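Local coordinates for pollen-specific leucine-rich repeat extensin-like protein 1 (PDB 6TME) that probably binds small signalling peptides of the RALF family through its leucine-rich repeats, helping to control the cell wall of pollen and pollen tubes, at residues D264-G269 with D288-K293; T312-F317 with Q334-S339. All blocks are in the same frame, centred on the assembly; numbering follows the deposited sequence.

Contact 1: residues D264-G269 with D288-K293; sequences DASSNG and DFSYNK
Asp264 and Asp288 form a parallel bridge and send their side chains the same way. The two carboxylates lie side by side with their planes 44° apart, and OD2 of Asp264 is 3.4 Å from OD2 of Asp288. Neighbours probably ease this repulsion: Asp264 OD2 is hydrogen-bonded to an aromatic side chain of another protein chain, and Asp288 OD2 has a weak hydrogen bond to a glycan sugar. Ala265 is joined to the neighbouring turn through its backbone. Ala265 N donates to Asp288 O (2.8 Å). Ala265 O receives Asn292 ND2 at 3.0 Å, with the donor above the carbonyl plane. ND2 of Asn292 also donates to Phe289 O, so the two bonds fix the turn of this amide. Ala265 CB meets the edge of the Phe289 ring at CD1. Ser266 closes an Asx turn. Both its N and its OG donate to Asp264 OD1. OG reaches it because it lies between the backbone N and the carbonyl carbon (chi1 67°). Ser290 repeats this turn on Asp288 OD1. Ser266 CB lies 3.3 Å from Ser290 OG. Next, Ser267 N donates to Ser290 O (2.9 Å), and Ser267 OG rests 3.6 Å from Tyr291 CB. Asn268 N makes weak bonds to Tyr291 O and Asn292 OD1. Asn292 OD1 also accepts from Phe270 N, just past Gly269. Asn268 itself reaches back, with OD1 bonded to Leu246 N and ND2 to Phe241 O. Asn268 and Asn292 are thus successive rungs of the asparagine ladder of a leucine-rich repeat solenoid. The segments leave parallel strands 262-264 and 286-288. Strand 238-240 flanks them on one side and strand 310-312 on the other.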
loop_
_atom_site.group_PDB
_atom_site.type_symbol
_atom_site.label_atom_id
_atom_site.label_comp_id
_atom_site.label_asym_id
_atom_site.label_seq_id
_atom_site.Cartn_x
_atom_site.Cartn_y
_atom_site.Cartn_z
ATOM N N ASP A 264 3.393 -9.547 -6.522
ATOM C CA ASP A 264 4.830 -9.306 -6.594
ATOM C C ASP A 264 5.476 -9.774 -5.289
ATOM O O ASP A 264 5.254 -9.180 -4.229
ATOM C CB ASP A 264 5.110 -7.831 -6.885
ATOM C CG ASP A 264 6.551 -7.582 -7.334
ATOM O OD1 ASP A 264 7.472 -8.243 -6.795
ATOM O OD2 ASP A 264 6.763 -6.713 -8.214
ATOM N N ALA A 265 6.262 -10.851 -5.368
ATOM C CA ALA A 265 6.937 -11.440 -4.219
ATOM C C ALA A 265 8.450 -11.323 -4.336
ATOM O O ALA A 265 9.183 -12.064 -3.668
ATOM C CB ALA A 265 6.533 -12.905 -4.044
ATOM N N SER A 266 8.928 -10.367 -5.122
ATOM C CA SER A 266 10.322 -10.392 -5.522
ATOM C C SER A 266 11.235 -9.877 -4.410
ATOM O O SER A 266 10.814 -9.157 -3.489
ATOM C CB SER A 266 10.537 -9.582 -6.807
ATOM O OG SER A 266 10.322 -8.200 -6.599
ATOM N N SER A 267 12.508 -10.274 -4.510
ATOM C CA SER A 267 13.563 -9.803 -3.616
ATOM C C SER A 267 13.274 -10.219 -2.180
ATOM O O SER A 267 13.302 -9.405 -1.251
ATOM C CB SER A 267 13.750 -8.289 -3.731
ATOM O OG SER A 267 14.180 -7.992 -5.035
ATOM N N ASN A 268 12.948 -11.499 -2.013
ATOM C CA ASN A 268 12.809 -12.087 -0.695
ATOM C C ASN A 268 13.738 -13.293 -0.637
ATOM O O ASN A 268 14.817 -13.267 -1.237
ATOM C CB ASN A 268 11.341 -12.435 -0.423
ATOM C CG ASN A 268 10.541 -11.211 0.093
ATOM O OD1 ASN A 268 10.630 -10.856 1.259
ATOM N ND2 ASN A 268 9.806 -10.548 -0.798
ATOM N N GLY A 269 13.335 -14.350 0.064
ATOM C CA GLY A 269 14.159 -15.526 0.199
ATOM C C GLY A 269 13.299 -16.767 0.125
ATOM O O GLY A 269 13.517 -17.730 0.866
ATOM N N ASP A 288 5.613 -11.266 -10.377
ATOM C CA ASP A 288 7.055 -11.072 -10.230
ATOM C C ASP A 288 7.541 -11.944 -9.082
ATOM O O ASP A 288 7.200 -11.690 -7.922
ATOM C CB ASP A 288 7.395 -9.597 -9.951
ATOM C CG ASP A 288 8.916 -9.318 -9.973
ATOM O OD1 ASP A 288 9.724 -10.264 -9.979
ATOM O OD2 ASP A 288 9.316 -8.141 -9.988
ATOM N N PHE A 289 8.347 -12.958 -9.392
ATOM C CA PHE A 289 8.999 -13.759 -8.362
ATOM C C PHE A 289 10.505 -13.591 -8.378
ATOM O O PHE A 289 11.211 -14.404 -7.764
ATOM C CB PHE A 289 8.670 -15.246 -8.515
ATOM C CG PHE A 289 7.221 -15.573 -8.365
ATOM C CD1 PHE A 289 6.560 -15.311 -7.193
ATOM C CD2 PHE A 289 6.534 -16.177 -9.381
ATOM C CE1 PHE A 289 5.233 -15.626 -7.054
ATOM C CE2 PHE A 289 5.212 -16.508 -9.242
ATOM C CZ PHE A 289 4.560 -16.222 -8.090
ATOM N N SER A 290 11.017 -12.578 -9.082
ATOM C CA SER A 290 12.464 -12.449 -9.234
ATOM C C SER A 290 13.163 -12.350 -7.871
ATOM O O SER A 290 12.562 -11.990 -6.850
ATOM C CB SER A 290 12.807 -11.234 -10.104
ATOM O OG SER A 290 12.609 -10.031 -9.393
ATOM N N TYR A 291 14.449 -12.700 -7.868
ATOM C CA TYR A 291 15.345 -12.516 -6.719
ATOM C C TYR A 291 14.848 -13.282 -5.499
ATOM O O TYR A 291 14.569 -12.721 -4.436
ATOM C CB TYR A 291 15.522 -11.039 -6.383
ATOM C CG TYR A 291 16.315 -10.290 -7.401
ATOM C CD1 TYR A 291 17.705 -10.302 -7.361
ATOM C CD2 TYR A 291 15.676 -9.551 -8.400
ATOM C CE1 TYR A 291 18.443 -9.626 -8.298
ATOM C CE2 TYR A 291 16.403 -8.866 -9.347
ATOM C CZ TYR A 291 17.792 -8.907 -9.292
ATOM O OH TYR A 291 18.540 -8.219 -10.222
ATOM N N ASN A 292 14.730 -14.588 -5.677
ATOM C CA ASN A 292 14.371 -15.483 -4.596
ATOM C C ASN A 292 15.278 -16.700 -4.703
ATOM O O ASN A 292 16.348 -16.645 -5.314
ATOM C CB ASN A 292 12.870 -15.780 -4.678
ATOM C CG ASN A 292 12.050 -14.712 -3.996
ATOM O OD1 ASN A 292 12.143 -14.537 -2.783
ATOM N ND2 ASN A 292 11.256 -13.982 -4.769
ATOM N N LYS A 293 14.851 -17.814 -4.122
ATOM C CA LYS A 293 15.602 -19.058 -4.220
ATOM C C LYS A 293 14.706 -20.177 -4.719
ATOM O O LYS A 293 14.844 -21.333 -4.311
ATOM C CB LYS A 293 16.238 -19.426 -2.880
ATOM C CG LYS A 293 17.585 -18.784 -2.693
ATOM C CD LYS A 293 17.637 -17.870 -1.494
ATOM C CE LYS A 293 17.510 -18.634 -0.205
ATOM N NZ LYS A 293 17.718 -17.719 0.947
HETATM O O HOH W 1 15.896 -17.881 2.505
#

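Contact 2: residues T312-F317 with Q334-S339; sequences TFSYNF and QFDDTS. With NAG (2-acetamido-2-deoxy-beta-D-glucopyranose), chain E; NAG (2-acetamido-2-deoxy-beta-D-glucopyranose), chain B; SO4 (sulfate ion), chain Q.
Phe335 CB touches Phe313 at CE1, 4.2 Å away. One residue on, Asp336 pairs with Thr312 as a parallel bridge. Asp336 O takes the Phe313 N-H at 3.0 Å and also sits over one face of the Phe313 ring. Phe313 is folded back over the chain, CG lying between its own N and carbonyl carbon (chi1 48°), which brings the ring under this carbonyl. The Asp336 side chain makes an Asx turn, its OD1 accepting from Thr338 N at 3.3 Å. Its OD2 is close to the acetyl carbon C8 of NAG chain B. Asp337 lays CB against Phe313 CE2 at 3.4 Å, while its carboxylate stands nearly at right angles to the ring and forms a salt bridge with Arg345. Thr338 O receives Tyr315 N in a short bond of 2.7 Å. A sulfate ion, probably from the crystallisation liquor, lies beside Thr338 OG1. Ser339 sets CB over the face of the Tyr315 ring, a CH-pi contact 3.7 Å from the centroid. The Tyr315 ring also stacks with that of Tyr291. Without it, as with an alanine here, Ser339 CB is likely to lose the face it packs on and Tyr291 its stacking partner. Ser339 O accepts from Asn316 N at 3.2 Å. Lys349 NZ donates to both Asn316 O and Ser339 O and so bridges the two segments. The contact lies at the C-terminal end of the leucine-rich repeat solenoid. Strand 334-336 is the last of its parallel strands, lying next to 310-312, with 286-288 beyond that.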
loop_
_atom_site.group_PDB
_atom_site.type_symbol
_atom_site.label_atom_id
_atom_site.label_comp_id
_atom_site.label_asym_id
_atom_site.label_seq_id
_atom_site.Cartn_x
_atom_site.Cartn_y
_atom_site.Cartn_z
ATOM N N THR A 312 7.956 -12.182 -14.484
ATOM C CA THR A 312 9.381 -12.044 -14.183
ATOM C C THR A 312 9.752 -13.101 -13.148
ATOM O O THR A 312 9.219 -13.091 -12.036
ATOM C CB THR A 312 9.670 -10.640 -13.626
ATOM O OG1 THR A 312 9.286 -9.641 -14.582
ATOM C CG2 THR A 312 11.140 -10.467 -13.223
ATOM N N PHE A 313 10.645 -14.018 -13.507
ATOM C CA PHE A 313 11.064 -15.059 -12.573
ATOM C C PHE A 313 12.584 -15.170 -12.549
ATOM O O PHE A 313 13.142 -16.225 -12.235
ATOM C CB PHE A 313 10.403 -16.405 -12.897
ATOM C CG PHE A 313 10.470 -16.806 -14.361
ATOM C CD1 PHE A 313 9.634 -16.223 -15.307
ATOM C CD2 PHE A 313 11.343 -17.806 -14.775
ATOM C CE1 PHE A 313 9.689 -16.605 -16.649
ATOM C CE2 PHE A 313 11.402 -18.212 -16.107
ATOM C CZ PHE A 313 10.580 -17.609 -17.050
ATOM N N SER A 314 13.259 -14.066 -12.853
ATOM C CA SER A 314 14.699 -14.040 -12.969
ATOM C C SER A 314 15.356 -14.134 -11.587
ATOM O O SER A 314 14.715 -13.938 -10.556
ATOM C CB SER A 314 15.114 -12.762 -13.696
ATOM O OG SER A 314 14.850 -11.663 -12.872
ATOM N N TYR A 315 16.662 -14.422 -11.575
ATOM C CA TYR A 315 17.439 -14.556 -10.338
ATOM C C TYR A 315 16.767 -15.519 -9.365
ATOM O O TYR A 315 16.372 -15.152 -8.247
ATOM C CB TYR A 315 17.672 -13.200 -9.678
ATOM C CG TYR A 315 18.487 -12.340 -10.561
ATOM C CD1 TYR A 315 19.876 -12.421 -10.539
ATOM C CD2 TYR A 315 17.883 -11.480 -11.471
ATOM C CE1 TYR A 315 20.645 -11.650 -11.383
ATOM C CE2 TYR A 315 18.650 -10.702 -12.321
ATOM C CZ TYR A 315 20.027 -10.797 -12.270
ATOM O OH TYR A 315 20.793 -10.032 -13.107
ATOM N N ASN A 316 16.660 -16.763 -9.818
ATOM C CA ASN A 316 16.184 -17.885 -9.006
ATOM C C ASN A 316 17.045 -19.096 -9.358
ATOM O O ASN A 316 18.154 -18.966 -9.896
ATOM C CB ASN A 316 14.682 -18.089 -9.235
ATOM C CG ASN A 316 13.852 -17.048 -8.482
ATOM O OD1 ASN A 316 13.821 -17.057 -7.255
ATOM N ND2 ASN A 316 13.224 -16.123 -9.211
ATOM N N PHE A 317 16.556 -20.296 -9.061
ATOM C CA PHE A 317 17.272 -21.502 -9.505
ATOM C C PHE A 317 16.349 -22.443 -10.270
ATOM O O PHE A 317 16.368 -23.663 -10.061
ATOM C CB PHE A 317 17.899 -22.251 -8.332
ATOM C CG PHE A 317 18.824 -21.418 -7.495
ATOM C CD1 PHE A 317 20.182 -21.456 -7.704
ATOM C CD2 PHE A 317 18.325 -20.610 -6.489
ATOM C CE1 PHE A 317 21.038 -20.705 -6.940
ATOM C CE2 PHE A 317 19.176 -19.858 -5.711
ATOM C CZ PHE A 317 20.545 -19.908 -5.944
ATOM N N GLN A 334 5.267 -10.717 -21.776
ATOM C CA GLN A 334 6.645 -10.415 -21.447
ATOM C C GLN A 334 7.115 -11.359 -20.348
ATOM O O GLN A 334 6.456 -11.494 -19.311
ATOM C CB GLN A 334 6.782 -8.964 -21.001
ATOM C CG GLN A 334 8.209 -8.510 -20.800
ATOM C CD GLN A 334 9.011 -8.557 -22.087
ATOM O OE1 GLN A 334 9.955 -9.341 -22.221
ATOM N NE2 GLN A 334 8.632 -7.719 -23.045
ATOM N N PHE A 335 8.247 -12.012 -20.588
ATOM C CA PHE A 335 8.867 -12.920 -19.642
ATOM C C PHE A 335 10.293 -12.472 -19.370
ATOM O O PHE A 335 10.883 -11.704 -20.131
ATOM C CB PHE A 335 8.853 -14.361 -20.153
ATOM C CG PHE A 335 7.480 -14.881 -20.443
ATOM C CD1 PHE A 335 6.618 -15.219 -19.401
ATOM C CD2 PHE A 335 7.039 -15.027 -21.756
ATOM C CE1 PHE A 335 5.344 -15.712 -19.660
ATOM C CE2 PHE A 335 5.761 -15.519 -22.022
ATOM C CZ PHE A 335 4.906 -15.857 -20.967
ATOM N N ASP A 336 10.838 -12.944 -18.257
ATOM C CA ASP A 336 12.215 -12.626 -17.894
ATOM C C ASP A 336 12.765 -13.794 -17.082
ATOM O O ASP A 336 12.239 -14.103 -16.004
ATOM C CB ASP A 336 12.252 -11.312 -17.121
ATOM C CG ASP A 336 13.656 -10.862 -16.768
ATOM O OD1 ASP A 336 14.617 -11.620 -16.996
ATOM O OD2 ASP A 336 13.790 -9.735 -16.237
ATOM N N ASP A 337 13.802 -14.464 -17.620
ATOM C CA ASP A 337 14.341 -15.677 -17.006
ATOM C C ASP A 337 15.846 -15.594 -16.766
ATOM O O ASP A 337 16.496 -16.627 -16.580
ATOM C CB ASP A 337 13.996 -16.920 -17.842
ATOM C CG ASP A 337 14.700 -16.959 -19.228
ATOM O OD1 ASP A 337 15.444 -16.013 -19.619
ATOM O OD2 ASP A 337 14.481 -17.972 -19.942
ATOM N N THR A 338 16.395 -14.387 -16.763
ATOM C CA THR A 338 17.806 -14.144 -16.479
ATOM C C THR A 338 18.247 -14.763 -15.153
ATOM O O THR A 338 17.535 -14.690 -14.145
ATOM C CB THR A 338 18.036 -12.627 -16.433
ATOM O OG1 THR A 338 17.600 -12.042 -17.664
ATOM C CG2 THR A 338 19.486 -12.272 -16.155
ATOM N N SER A 339 19.447 -15.356 -15.162
ATOM C CA SER A 339 20.091 -15.850 -13.957
ATOM C C SER A 339 19.255 -16.912 -13.270
ATOM O O SER A 339 18.932 -16.815 -12.081
ATOM C CB SER A 339 20.415 -14.720 -12.986
ATOM O OG SER A 339 21.288 -15.193 -11.974
HETATM C C1 NAG E . 7.696 -6.169 -15.971
HETATM C C2 NAG E . 7.818 -4.672 -16.238
HETATM C C3 NAG E . 9.213 -4.179 -15.859
HETATM C C4 NAG E . 9.492 -4.496 -14.396
HETATM C C5 NAG E . 9.341 -5.994 -14.143
HETATM C C6 NAG E . 9.381 -6.334 -12.671
HETATM C C7 NAG E . 6.284 -4.048 -18.061
HETATM C C8 NAG E . 6.164 -3.732 -19.520
HETATM N N2 NAG E . 7.515 -4.348 -17.625
HETATM O O3 NAG E . 9.284 -2.769 -16.047
HETATM O O4 NAG E . 10.776 -4.022 -13.998
HETATM O O5 NAG E . 8.059 -6.450 -14.609
HETATM O O6 NAG E . 8.184 -5.916 -12.025
HETATM O O7 NAG E . 5.308 -4.045 -17.312
HETATM C C1 NAG B . 14.189 -3.563 -12.234
HETATM C C2 NAG B . 12.965 -4.444 -12.476
HETATM C C3 NAG B . 11.949 -3.706 -13.352
HETATM C C4 NAG B . 11.646 -2.326 -12.778
HETATM C C5 NAG B . 12.927 -1.560 -12.453
HETATM C C6 NAG B . 12.677 -0.280 -11.689
HETATM C C7 NAG B . 13.281 -6.883 -12.443
HETATM C C8 NAG B . 13.740 -8.083 -13.219
HETATM N N2 NAG B . 13.351 -5.709 -13.084
HETATM O O1 NAG B . 15.106 -4.222 -11.423
HETATM O O4 NAG B . 10.918 -1.575 -13.740
HETATM O O5 NAG B . 13.788 -2.356 -11.628
HETATM O O6 NAG B . 13.802 0.073 -10.894
HETATM O O7 NAG B . 12.865 -6.974 -11.287
HETATM S S SO4 Q . 17.196 -8.360 -16.445
HETATM O O1 SO4 Q . 18.564 -8.037 -16.028
HETATM O O2 SO4 Q . 16.457 -7.125 -16.699
HETATM O O3 SO4 Q . 17.212 -9.146 -17.679
HETATM O O4 SO4 Q . 16.527 -9.104 -15.378
#

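How the contacts relate
The two contacts follow each other in series, and neither encloses the other. From the N terminus, contact 1 comes first and closes the loop that runs through strands 269-271 and 286-288. Contact 2 then closes the next loop, through strand 317-321 to strand 334-336; this loop includes Cys325, whose disulfide partner Cys303 lies between the contacts. The segments 288-293 and 312-317 join the two contacts directly. Phe289 N and Tyr291 N probably donate to Thr312 O and Ser314 O, and the Tyr291 and Tyr315 rings stack. Four adjacent turns are thereby tied into one continuous run at the C-terminal part of the solenoid, beside the attached glycan.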